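Local structure of PspGI restriction endonuclease (Pyrococcus sp. GI-H, 3BM3) at residues T158-V163 / F187-F192; E194-Y199 / V212-G217; E165-A170 / I198-A203. The protein is a restriction endonuclease, bound here to its substrate DNA, that probably cuts DNA at a specific sequence as type II enzymes do. The protein carries 2 engineered substitutions. All coordinates share one frame; numbering follows the deposited sequence.

Interaction 1. Residues T158-V163 / F187-F192. With nucleotides of chain A.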
# COMPACT_ATOMS: atom_id res chain seq x y z
N THR C 158 -14.21 -2.93 -0.29
CA THR C 158 -12.97 -2.19 -0.39
C THR C 158 -12.75 -1.97 -1.88
O THR C 158 -12.97 -2.88 -2.68
CB THR C 158 -11.80 -2.93 0.29
OG1 THR C 158 -12.05 -3.05 1.70
CG2 THR C 158 -10.49 -2.17 0.08
N VAL C 159 -12.37 -0.76 -2.25
CA VAL C 159 -12.26 -0.38 -3.61
C VAL C 159 -10.87 0.21 -3.83
O VAL C 159 -10.43 1.03 -3.04
CB VAL C 159 -13.33 0.63 -3.92
CG1 VAL C 159 -13.09 1.30 -5.22
CG2 VAL C 159 -14.70 -0.05 -3.89
N LYS C 160 -10.18 -0.27 -4.85
CA LYS C 160 -8.89 0.28 -5.28
C LYS C 160 -8.86 0.47 -6.78
O LYS C 160 -9.52 -0.26 -7.48
CB LYS C 160 -7.73 -0.61 -4.85
CG LYS C 160 -7.58 -0.65 -3.35
CD LYS C 160 -6.36 -1.36 -2.92
CE LYS C 160 -6.39 -1.54 -1.42
NZ LYS C 160 -6.40 -0.28 -0.71
N ARG C 161 -8.11 1.47 -7.24
CA ARG C 161 -7.93 1.70 -8.66
C ARG C 161 -6.85 0.71 -9.07
O ARG C 161 -7.13 -0.50 -9.18
CB ARG C 161 -7.61 3.15 -8.93
CG ARG C 161 -7.56 3.52 -10.38
CD ARG C 161 -7.31 4.99 -10.49
NE ARG C 161 -7.20 5.43 -11.87
CZ ARG C 161 -6.15 5.26 -12.66
NH1 ARG C 161 -5.08 4.57 -12.26
NH2 ARG C 161 -6.17 5.71 -13.91
N LYS C 162 -5.64 1.17 -9.35
CA LYS C 162 -4.54 0.22 -9.47
C LYS C 162 -4.24 -0.38 -8.09
O LYS C 162 -4.34 0.29 -7.07
CB LYS C 162 -3.33 0.81 -10.12
CG LYS C 162 -3.60 1.05 -11.58
CD LYS C 162 -2.50 1.82 -12.26
CE LYS C 162 -2.75 1.91 -13.80
NZ LYS C 162 -1.71 2.65 -14.57
N VAL C 163 -3.85 -1.64 -8.10
CA VAL C 163 -3.78 -2.45 -6.89
C VAL C 163 -2.34 -2.66 -6.41
O VAL C 163 -2.08 -2.56 -5.20
CB VAL C 163 -4.51 -3.79 -7.09
CG1 VAL C 163 -4.33 -4.69 -5.89
CG2 VAL C 163 -6.02 -3.53 -7.46
N PHE C 187 -17.18 -9.48 2.84
CA PHE C 187 -16.12 -8.53 2.53
C PHE C 187 -15.73 -8.74 1.09
O PHE C 187 -15.26 -9.83 0.72
CB PHE C 187 -14.93 -8.80 3.43
CG PHE C 187 -13.90 -7.72 3.38
CD1 PHE C 187 -13.86 -6.75 4.35
CD2 PHE C 187 -12.98 -7.68 2.34
CE1 PHE C 187 -12.91 -5.75 4.30
CE2 PHE C 187 -12.04 -6.67 2.29
CZ PHE C 187 -12.00 -5.73 3.27
N TRP C 188 -15.98 -7.71 0.26
CA TRP C 188 -15.76 -7.83 -1.16
C TRP C 188 -14.68 -6.85 -1.56
O TRP C 188 -14.62 -5.75 -1.05
CB TRP C 188 -17.03 -7.54 -1.97
CG TRP C 188 -18.19 -8.44 -1.69
CD1 TRP C 188 -18.24 -9.48 -0.83
CD2 TRP C 188 -19.49 -8.33 -2.27
NE1 TRP C 188 -19.50 -10.03 -0.82
CE2 TRP C 188 -20.28 -9.36 -1.72
CE3 TRP C 188 -20.06 -7.51 -3.24
CZ2 TRP C 188 -21.60 -9.55 -2.09
CZ3 TRP C 188 -21.39 -7.69 -3.58
CH2 TRP C 188 -22.13 -8.71 -3.03
N PHE C 189 -13.84 -7.27 -2.50
CA PHE C 189 -12.76 -6.43 -2.98
C PHE C 189 -13.04 -6.08 -4.41
O PHE C 189 -13.34 -6.94 -5.25
CB PHE C 189 -11.46 -7.22 -2.94
CG PHE C 189 -10.28 -6.47 -3.47
CD1 PHE C 189 -9.51 -5.69 -2.60
CD2 PHE C 189 -9.96 -6.50 -4.79
CE1 PHE C 189 -8.44 -4.95 -3.09
CE2 PHE C 189 -8.87 -5.76 -5.27
CZ PHE C 189 -8.12 -5.02 -4.41
N VAL C 190 -12.84 -4.81 -4.71
CA VAL C 190 -12.97 -4.30 -6.06
C VAL C 190 -11.66 -3.62 -6.45
O VAL C 190 -11.20 -2.73 -5.76
CB VAL C 190 -14.09 -3.24 -6.15
CG1 VAL C 190 -14.16 -2.68 -7.54
CG2 VAL C 190 -15.39 -3.81 -5.70
N GLY C 191 -11.09 -4.06 -7.57
CA GLY C 191 -9.91 -3.46 -8.12
C GLY C 191 -10.28 -2.99 -9.49
O GLY C 191 -11.18 -3.55 -10.14
N PHE C 192 -9.66 -1.92 -9.93
CA PHE C 192 -9.96 -1.39 -11.25
C PHE C 192 -8.64 -1.34 -12.01
O PHE C 192 -8.14 -0.28 -12.39
CB PHE C 192 -10.62 -0.03 -11.12
CG PHE C 192 -11.58 0.27 -12.24
CD1 PHE C 192 -12.67 -0.53 -12.43
CD2 PHE C 192 -11.39 1.36 -13.07
CE1 PHE C 192 -13.55 -0.30 -13.48
CE2 PHE C 192 -12.28 1.61 -14.09
CZ PHE C 192 -13.38 0.77 -14.26
P DA A 6 -3.28 4.80 -9.56
OP1 DA A 6 -4.25 3.67 -9.54
OP2 DA A 6 -2.33 4.92 -10.70
O5' DA A 6 -4.14 6.13 -9.43
C5' DA A 6 -3.55 7.39 -9.67
C4' DA A 6 -3.71 7.74 -11.13
O4' DA A 6 -5.08 8.09 -11.43
C3' DA A 6 -2.86 8.93 -11.58
O3' DA A 6 -2.15 8.54 -12.75
C2' DA A 6 -3.88 10.01 -11.90
C1' DA A 6 -5.06 9.17 -12.34
N9 DA A 6 -6.37 9.83 -12.30
C8 DA A 6 -7.54 9.33 -12.79
N7 DA A 6 -8.56 10.13 -12.64
C5 DA A 6 -8.03 11.23 -12.00
C6 DA A 6 -8.62 12.44 -11.57
N6 DA A 6 -9.91 12.73 -11.72
N1 DA A 6 -7.81 13.34 -10.97
C2 DA A 6 -6.51 13.05 -10.82
N3 DA A 6 -5.85 11.95 -11.19
C4 DA A 6 -6.68 11.07 -11.78
P DC A 5 -6.61 3.78 -4.53
OP1 DC A 5 -7.55 3.56 -5.64
OP2 DC A 5 -6.34 2.69 -3.55
O5' DC A 5 -5.22 4.23 -5.16
C5' DC A 5 -5.18 5.33 -6.05
C4' DC A 5 -3.74 5.63 -6.41
O4' DC A 5 -3.06 5.98 -5.20
C3' DC A 5 -3.00 4.42 -7.00
O3' DC A 5 -2.40 4.79 -8.23
C2' DC A 5 -1.95 4.07 -5.97
C1' DC A 5 -1.80 5.34 -5.16
N1 DC A 5 -1.48 5.07 -3.75
C2 DC A 5 -0.42 5.76 -3.16
O2 DC A 5 0.16 6.64 -3.81
N3 DC A 5 -0.07 5.45 -1.89
C4 DC A 5 -0.74 4.51 -1.21
N4 DC A 5 -0.34 4.21 0.02
C5 DC A 5 -1.86 3.84 -1.78
C6 DC A 5 -2.19 4.14 -3.04
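Val163 CG2 meets the Phe189 ring at its edge, close to the ring plane and 4.0 Å from Phe189 CZ, the two side chains arriving from opposite directions. Phe189 carries CG anti to its backbone N (chi1 178°), which brings the ring in beside the neighbouring strand. There the stem of Lys160 passes it at about a right angle, with Lys160 CD 4.2 Å from Phe189 CE1. The lysine runs extended until its last torsion, where it bends to place NZ in a salt bridge with Glu169. On the other face of the sheet Val159 and Val190 stand side by side and point the same way, Val159 CG2 lying 4.0 Å from Val190 CB.

Between these faces the backbones pair in parallel. Thr158 binds Trp188 O through its N and Val190 N through its O, and Lys160 N donates to Val190 O at 2.8 Å. The two strands and the intervening helix 167-181 form a beta-alpha-beta unit of the mixed central sheet, in a domain that belongs by sequence to the PD-(D/E)XK nuclease clan. Beyond Lys160 the regular ladder gives way: Phe192 N bonds to Arg161 O at 3.0 Å (angle 149°), tilted 22° from the carbonyl plane, with a weak second bond to Lys160 O.

This turn faces the DNA backbone. Arg161 N donates to OP1 of DC5 of chain A at 2.7 Å, and Lys162 N to OP1 of DA6 of chain A at 2.9 Å. That second oxygen is gripped again by Arg161 NH1, at 3.0 Å and in the plane of the guanidinium, while the sugar oxygen O4' of DA6 sits over one face of the same group. A salt bridge from Arg161 NE to Glu60 restrains the guanidinium further.

Interaction 2. Residues E194-Y199 / V212-G217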
# COMPACT_ATOMS: atom_id res chain seq x y z
N GLU C 194 -6.18 -3.44 -14.76
CA GLU C 194 -6.04 -4.39 -15.84
C GLU C 194 -4.89 -5.37 -15.60
O GLU C 194 -4.81 -6.38 -16.29
CB GLU C 194 -5.86 -3.64 -17.18
CG GLU C 194 -6.95 -2.57 -17.44
CD GLU C 194 -8.25 -3.11 -18.08
OE1 GLU C 194 -8.37 -4.34 -18.33
OE2 GLU C 194 -9.13 -2.25 -18.34
N GLU C 195 -4.02 -5.09 -14.62
CA GLU C 195 -2.90 -5.97 -14.29
C GLU C 195 -3.13 -6.73 -12.99
O GLU C 195 -2.22 -7.27 -12.41
CB GLU C 195 -1.60 -5.17 -14.23
CG GLU C 195 -1.26 -4.47 -15.54
CD GLU C 195 -1.40 -5.35 -16.78
OE1 GLU C 195 -0.89 -6.51 -16.77
OE2 GLU C 195 -2.00 -4.87 -17.78
N PHE C 196 -4.39 -6.80 -12.57
CA PHE C 196 -4.75 -7.55 -11.38
C PHE C 196 -4.27 -9.00 -11.53
O PHE C 196 -4.52 -9.60 -12.55
CB PHE C 196 -6.24 -7.48 -11.19
CG PHE C 196 -6.71 -8.06 -9.89
CD1 PHE C 196 -6.46 -7.40 -8.70
CD2 PHE C 196 -7.34 -9.27 -9.85
CE1 PHE C 196 -6.89 -7.94 -7.50
CE2 PHE C 196 -7.76 -9.80 -8.67
CZ PHE C 196 -7.56 -9.15 -7.51
N THR C 197 -3.61 -9.54 -10.52
CA THR C 197 -2.95 -10.84 -10.63
C THR C 197 -3.78 -12.01 -10.11
O THR C 197 -4.61 -11.87 -9.21
CB THR C 197 -1.63 -10.86 -9.86
OG1 THR C 197 -1.90 -10.91 -8.45
CG2 THR C 197 -0.80 -9.61 -10.20
N ILE C 198 -3.52 -13.17 -10.68
CA ILE C 198 -4.17 -14.41 -10.23
C ILE C 198 -3.84 -14.71 -8.79
O ILE C 198 -4.72 -15.08 -8.04
CB ILE C 198 -3.79 -15.59 -11.14
CG1 ILE C 198 -4.46 -16.87 -10.70
CG2 ILE C 198 -2.29 -15.80 -11.15
CD1 ILE C 198 -4.14 -18.08 -11.64
N TYR C 199 -2.59 -14.53 -8.40
CA TYR C 199 -2.21 -14.85 -7.02
C TYR C 199 -3.04 -14.01 -6.08
O TYR C 199 -3.55 -14.52 -5.09
CB TYR C 199 -0.74 -14.63 -6.75
CG TYR C 199 -0.37 -14.89 -5.33
CD1 TYR C 199 -0.32 -16.17 -4.83
CD2 TYR C 199 -0.03 -13.84 -4.47
CE1 TYR C 199 0.00 -16.41 -3.50
CE2 TYR C 199 0.32 -14.06 -3.18
CZ TYR C 199 0.32 -15.35 -2.68
OH TYR C 199 0.69 -15.54 -1.37
N VAL C 212 -14.14 -11.21 -5.26
CA VAL C 212 -13.13 -10.35 -5.86
C VAL C 212 -13.72 -9.84 -7.14
O VAL C 212 -14.10 -10.66 -7.98
CB VAL C 212 -11.85 -11.12 -6.10
CG1 VAL C 212 -10.96 -10.38 -7.08
CG2 VAL C 212 -11.14 -11.34 -4.72
N TYR C 213 -13.75 -8.53 -7.31
CA TYR C 213 -14.25 -7.90 -8.53
C TYR C 213 -13.12 -7.26 -9.30
O TYR C 213 -12.28 -6.58 -8.72
CB TYR C 213 -15.29 -6.84 -8.23
CG TYR C 213 -16.54 -7.49 -7.69
CD1 TYR C 213 -17.59 -7.83 -8.53
CD2 TYR C 213 -16.64 -7.81 -6.34
CE1 TYR C 213 -18.70 -8.45 -8.04
CE2 TYR C 213 -17.73 -8.42 -5.83
CZ TYR C 213 -18.78 -8.76 -6.69
OH TYR C 213 -19.89 -9.38 -6.18
N VAL C 214 -13.10 -7.49 -10.59
CA VAL C 214 -11.99 -7.09 -11.43
C VAL C 214 -12.54 -6.24 -12.57
O VAL C 214 -13.65 -6.44 -13.03
CB VAL C 214 -11.20 -8.33 -11.96
CG1 VAL C 214 -10.78 -9.28 -10.82
CG2 VAL C 214 -11.96 -9.09 -12.98
N ILE C 215 -11.79 -5.23 -13.00
CA ILE C 215 -12.22 -4.41 -14.09
C ILE C 215 -12.59 -5.36 -15.24
O ILE C 215 -11.91 -6.34 -15.48
CB ILE C 215 -11.12 -3.42 -14.51
CG1 ILE C 215 -11.64 -2.42 -15.53
CG2 ILE C 215 -9.82 -4.13 -14.92
CD1 ILE C 215 -10.74 -1.20 -15.70
N ASP C 216 -13.67 -5.07 -15.95
CA ASP C 216 -14.24 -6.04 -16.87
C ASP C 216 -13.23 -6.57 -17.86
O ASP C 216 -13.22 -7.76 -18.14
CB ASP C 216 -15.45 -5.50 -17.60
CG ASP C 216 -16.67 -5.33 -16.70
OD1 ASP C 216 -16.55 -5.37 -15.47
OD2 ASP C 216 -17.76 -5.12 -17.28
N GLY C 217 -12.37 -5.67 -18.35
CA GLY C 217 -11.34 -5.98 -19.34
C GLY C 217 -10.33 -7.02 -18.93
O GLY C 217 -9.65 -7.61 -19.76
O HOH W 1 -11.80 -2.87 -18.93
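Glu194 lays its carboxylate across the side chain of Ile215 at about a right angle, with Glu194 OE2 only 3.3 Å from Ile215 CD1. The bend that puts it there is at chi2 (-84°), which folds the glutamate back from an extended course. OE2 also accepts from a water at 2.8 Å, and the water in turn accepts from Gly217 N at 2.9 Å, so one solvent molecule ties the acid to the backbone just beyond strand 211-214. The other oxygen, OE1, lies against the Gly217 backbone, 3.4 Å from Gly217 C. The charge is further answered by a salt bridge from OE2 to Lys57.

Two residues on, Phe196 turns its side chain into the sheet. With CG anti to the backbone N (chi1 -172°), the ring comes up against two alternate valines of strand 211-214: Phe196 CD2 is 3.6 Å from Val214 CG1, and Phe196 CE2 is likewise 3.6 Å from Val212 CG1. Both methyls approach obliquely, and Ala201 of helix 198-206 packs against the same phenylalanine. Thr197 then takes the N-cap position, its side chain capping a backbone N in the first turn of that helix.

The contact lies within a beta-alpha-beta unit made of strand 186-191, helix 198-206 and the parallel strand 211-214, with Phe196 wedged between helix and sheet.

Interaction 3. Residues E165-A170 / I198-A203. With nucleotides of chain A; nucleotides of chain B.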
# COMPACT_ATOMS: atom_id res chain seq x y z
N GLU C 165 0.69 -4.24 -4.84
CA GLU C 165 0.73 -5.14 -3.72
C GLU C 165 -0.33 -4.80 -2.66
O GLU C 165 -0.44 -5.48 -1.65
CB GLU C 165 2.13 -5.10 -3.06
CG GLU C 165 2.37 -4.07 -2.03
CD GLU C 165 2.34 -2.61 -2.50
OE1 GLU C 165 2.34 -2.35 -3.72
OE2 GLU C 165 2.30 -1.72 -1.63
N ARG C 166 -1.05 -3.69 -2.85
CA ARG C 166 -1.91 -3.12 -1.84
C ARG C 166 -3.16 -3.94 -1.54
O ARG C 166 -3.89 -3.68 -0.59
CB ARG C 166 -2.23 -1.66 -2.21
CG ARG C 166 -1.02 -0.75 -2.04
CD ARG C 166 -1.28 0.66 -2.48
NE ARG C 166 -1.08 0.77 -3.90
CZ ARG C 166 -2.03 0.70 -4.83
NH1 ARG C 166 -3.32 0.61 -4.51
NH2 ARG C 166 -1.67 0.73 -6.08
N TRP C 167 -3.42 -4.93 -2.38
CA TRP C 167 -4.47 -5.90 -2.08
C TRP C 167 -4.27 -6.54 -0.72
O TRP C 167 -5.24 -6.92 -0.10
CB TRP C 167 -4.55 -6.98 -3.14
CG TRP C 167 -3.38 -7.79 -3.32
CD1 TRP C 167 -2.34 -7.56 -4.18
CD2 TRP C 167 -3.10 -9.01 -2.68
NE1 TRP C 167 -1.44 -8.57 -4.11
CE2 TRP C 167 -1.88 -9.48 -3.19
CE3 TRP C 167 -3.77 -9.77 -1.71
CZ2 TRP C 167 -1.31 -10.68 -2.76
CZ3 TRP C 167 -3.23 -10.96 -1.32
CH2 TRP C 167 -2.00 -11.39 -1.81
N ARG C 168 -3.03 -6.69 -0.26
CA ARG C 168 -2.83 -7.27 1.06
C ARG C 168 -3.44 -6.40 2.17
O ARG C 168 -3.73 -6.90 3.23
CB ARG C 168 -1.37 -7.58 1.35
CG ARG C 168 -0.84 -8.70 0.49
CD ARG C 168 0.48 -9.20 1.00
NE ARG C 168 1.02 -10.27 0.17
CZ ARG C 168 1.58 -10.09 -1.01
NH1 ARG C 168 1.78 -8.85 -1.48
NH2 ARG C 168 2.02 -11.13 -1.71
N GLU C 169 -3.62 -5.09 1.91
CA GLU C 169 -4.30 -4.21 2.83
C GLU C 169 -5.71 -4.71 3.07
O GLU C 169 -6.20 -4.65 4.17
CB GLU C 169 -4.37 -2.80 2.33
CG GLU C 169 -3.00 -2.14 2.25
CD GLU C 169 -3.04 -0.74 1.71
OE1 GLU C 169 -4.10 -0.31 1.21
OE2 GLU C 169 -1.98 -0.10 1.82
N ALA C 170 -6.34 -5.20 2.00
CA ALA C 170 -7.71 -5.68 2.10
C ALA C 170 -7.76 -6.96 2.92
O ALA C 170 -8.67 -7.13 3.74
CB ALA C 170 -8.27 -5.91 0.72
N ILE C 198 -3.52 -13.17 -10.68
CA ILE C 198 -4.17 -14.41 -10.23
C ILE C 198 -3.84 -14.71 -8.79
O ILE C 198 -4.72 -15.08 -8.04
CB ILE C 198 -3.79 -15.59 -11.14
CG1 ILE C 198 -4.46 -16.87 -10.70
CG2 ILE C 198 -2.29 -15.80 -11.15
CD1 ILE C 198 -4.14 -18.08 -11.64
N TYR C 199 -2.59 -14.53 -8.40
CA TYR C 199 -2.21 -14.85 -7.02
C TYR C 199 -3.04 -14.01 -6.08
O TYR C 199 -3.55 -14.52 -5.09
CB TYR C 199 -0.74 -14.63 -6.75
CG TYR C 199 -0.37 -14.89 -5.33
CD1 TYR C 199 -0.32 -16.17 -4.83
CD2 TYR C 199 -0.03 -13.84 -4.47
CE1 TYR C 199 0.00 -16.41 -3.50
CE2 TYR C 199 0.32 -14.06 -3.18
CZ TYR C 199 0.32 -15.35 -2.68
OH TYR C 199 0.69 -15.54 -1.37
N SER C 200 -3.18 -12.71 -6.38
CA SER C 200 -3.88 -11.83 -5.47
C SER C 200 -5.31 -12.30 -5.31
O SER C 200 -5.85 -12.31 -4.20
CB SER C 200 -3.77 -10.38 -5.92
OG SER C 200 -4.51 -10.10 -7.06
N ALA C 201 -5.92 -12.73 -6.41
CA ALA C 201 -7.33 -13.18 -6.38
C ALA C 201 -7.44 -14.41 -5.49
O ALA C 201 -8.26 -14.48 -4.56
CB ALA C 201 -7.82 -13.47 -7.80
N ILE C 202 -6.60 -15.39 -5.78
CA ILE C 202 -6.65 -16.67 -5.06
C ILE C 202 -6.33 -16.49 -3.58
O ILE C 202 -7.05 -16.94 -2.71
CB ILE C 202 -5.70 -17.68 -5.72
CG1 ILE C 202 -6.20 -17.97 -7.14
CG2 ILE C 202 -5.63 -18.94 -4.89
CD1 ILE C 202 -5.25 -18.85 -7.93
N ALA C 203 -5.22 -15.82 -3.28
CA ALA C 203 -4.82 -15.57 -1.90
C ALA C 203 -5.93 -14.80 -1.14
O ALA C 203 -6.26 -15.14 -0.05
CB ALA C 203 -3.49 -14.80 -1.86
P DC A 5 -6.61 3.78 -4.53
OP1 DC A 5 -7.55 3.56 -5.64
OP2 DC A 5 -6.34 2.69 -3.55
O5' DC A 5 -5.22 4.23 -5.16
C5' DC A 5 -5.18 5.33 -6.05
C4' DC A 5 -3.74 5.63 -6.41
O4' DC A 5 -3.06 5.98 -5.20
C3' DC A 5 -3.00 4.42 -7.00
O3' DC A 5 -2.40 4.79 -8.23
C2' DC A 5 -1.95 4.07 -5.97
C1' DC A 5 -1.80 5.34 -5.16
N1 DC A 5 -1.48 5.07 -3.75
C2 DC A 5 -0.42 5.76 -3.16
O2 DC A 5 0.16 6.64 -3.81
N3 DC A 5 -0.07 5.45 -1.89
C4 DC A 5 -0.74 4.51 -1.21
N4 DC A 5 -0.34 4.21 0.02
C5 DC A 5 -1.86 3.84 -1.78
C6 DC A 5 -2.19 4.14 -3.04
P DA B 4 4.41 -8.87 -3.99
OP1 DA B 4 4.42 -10.13 -3.20
OP2 DA B 4 3.12 -8.22 -4.32
O5' DA B 4 5.32 -7.84 -3.21
C5' DA B 4 6.72 -8.06 -3.13
C4' DA B 4 7.43 -6.74 -2.92
O4' DA B 4 7.48 -6.00 -4.16
C3' DA B 4 6.72 -5.84 -1.91
O3' DA B 4 7.71 -5.23 -1.11
C2' DA B 4 6.00 -4.83 -2.78
C1' DA B 4 6.95 -4.70 -3.96
N9 DA B 4 6.30 -4.29 -5.21
C8 DA B 4 5.15 -4.78 -5.76
N7 DA B 4 4.84 -4.24 -6.91
C5 DA B 4 5.86 -3.32 -7.13
C6 DA B 4 6.11 -2.43 -8.18
N6 DA B 4 5.33 -2.31 -9.25
N1 DA B 4 7.22 -1.65 -8.08
C2 DA B 4 8.00 -1.77 -7.00
N3 DA B 4 7.86 -2.58 -5.95
C4 DA B 4 6.76 -3.34 -6.08
P DG A 7 -0.65 9.06 -12.97
OP1 DG A 7 -0.35 10.02 -11.89
OP2 DG A 7 -0.55 9.48 -14.39
O5' DG A 7 0.25 7.77 -12.80
C5' DG A 7 0.44 7.15 -11.53
C4' DG A 7 1.59 6.19 -11.63
O4' DG A 7 1.78 5.49 -10.37
C3' DG A 7 1.38 5.09 -12.68
O3' DG A 7 2.65 4.68 -13.18
C2' DG A 7 0.82 3.96 -11.84
C1' DG A 7 1.74 4.10 -10.65
N9 DG A 7 1.33 3.40 -9.44
C8 DG A 7 0.22 2.60 -9.27
N7 DG A 7 0.14 2.08 -8.08
C5 DG A 7 1.25 2.57 -7.41
C6 DG A 7 1.71 2.35 -6.09
O6 DG A 7 1.22 1.62 -5.22
N1 DG A 7 2.87 3.06 -5.82
C2 DG A 7 3.52 3.89 -6.71
N2 DG A 7 4.61 4.51 -6.25
N3 DG A 7 3.12 4.08 -7.95
C4 DG A 7 1.99 3.41 -8.24
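Trp167 receives Ser200 CB squarely on its indole, 3.4 Å from the centroid of the five-membered ring and only 7° off the ring normal, a close CH-pi contact. The indole reaches this position with CG between the backbone N and the carbonyl carbon (chi1 62°). Its six-membered end slots against helix 198-206 as well: Trp167 CH2 is 3.7 Å from Ala203 CB, and Tyr199 CE2 comes in at the indole edge, near its plane, 3.8 Å from Trp167 CZ2. The two aromatic side chains cross at about a right angle. Arg168 CG backs the opposite indole face, and the guanidinium follows on that side, with Trp167 CZ2 over its centre, 3.4 Å from Arg168 CZ. Ser200 OG takes no part, being bonded to Thr197 O.

Only the edge between Arg168 and Tyr199 is looser, with Arg168 NH2 3.7 Å from Tyr199 CE2 and the guanidinium and ring planes well inclined. This side faces DNA and protein rather than solvent: the two terminal nitrogens each take one phosphate oxygen of DA4 of chain B, Arg168 NH1 nearly straight (174°) to the in-plane OP2 at 3.2 Å, Arg168 NH2 to OP1 along a bent bond of 3.0 Å. Arg168 NE and Tyr199 OH both bind Glu135 of the second subunit, through its two carboxylate oxygens, which should fix the arginine's rotation.

From the residue just ahead of Trp167, Arg166 turns to the bases. Its NE donates to O6 of DG7 of chain A at 2.8 Å, and NH2 adds weak bonds to O6 and N7. The arrangement resembles the familiar arginine-guanine recognition in the major groove, with NE to O6 as its firm bond and the N7 arm weak.

In the fold
The three contacts form a compact cluster, with centres of interactions 1 and 2 about 9 Å apart and that of interaction 3 about 10 Å from each. Interactions 1 and 2 share the sheet: Phe189 O and Tyr213 N, 2.6 Å apart, probably form a hydrogen bond between neighbouring strands. Interaction 3 touches interaction 1 where Phe189 CD1 packs 3.6 Å from Ala170 CB, and it overlaps interaction 2 on helix 198-206, since Ile198 and Tyr199 belong to both. Interactions 1 and 3 both meet DNA, the former along the phosphates of chain A, the latter at bases of chain A and a phosphate of chain B.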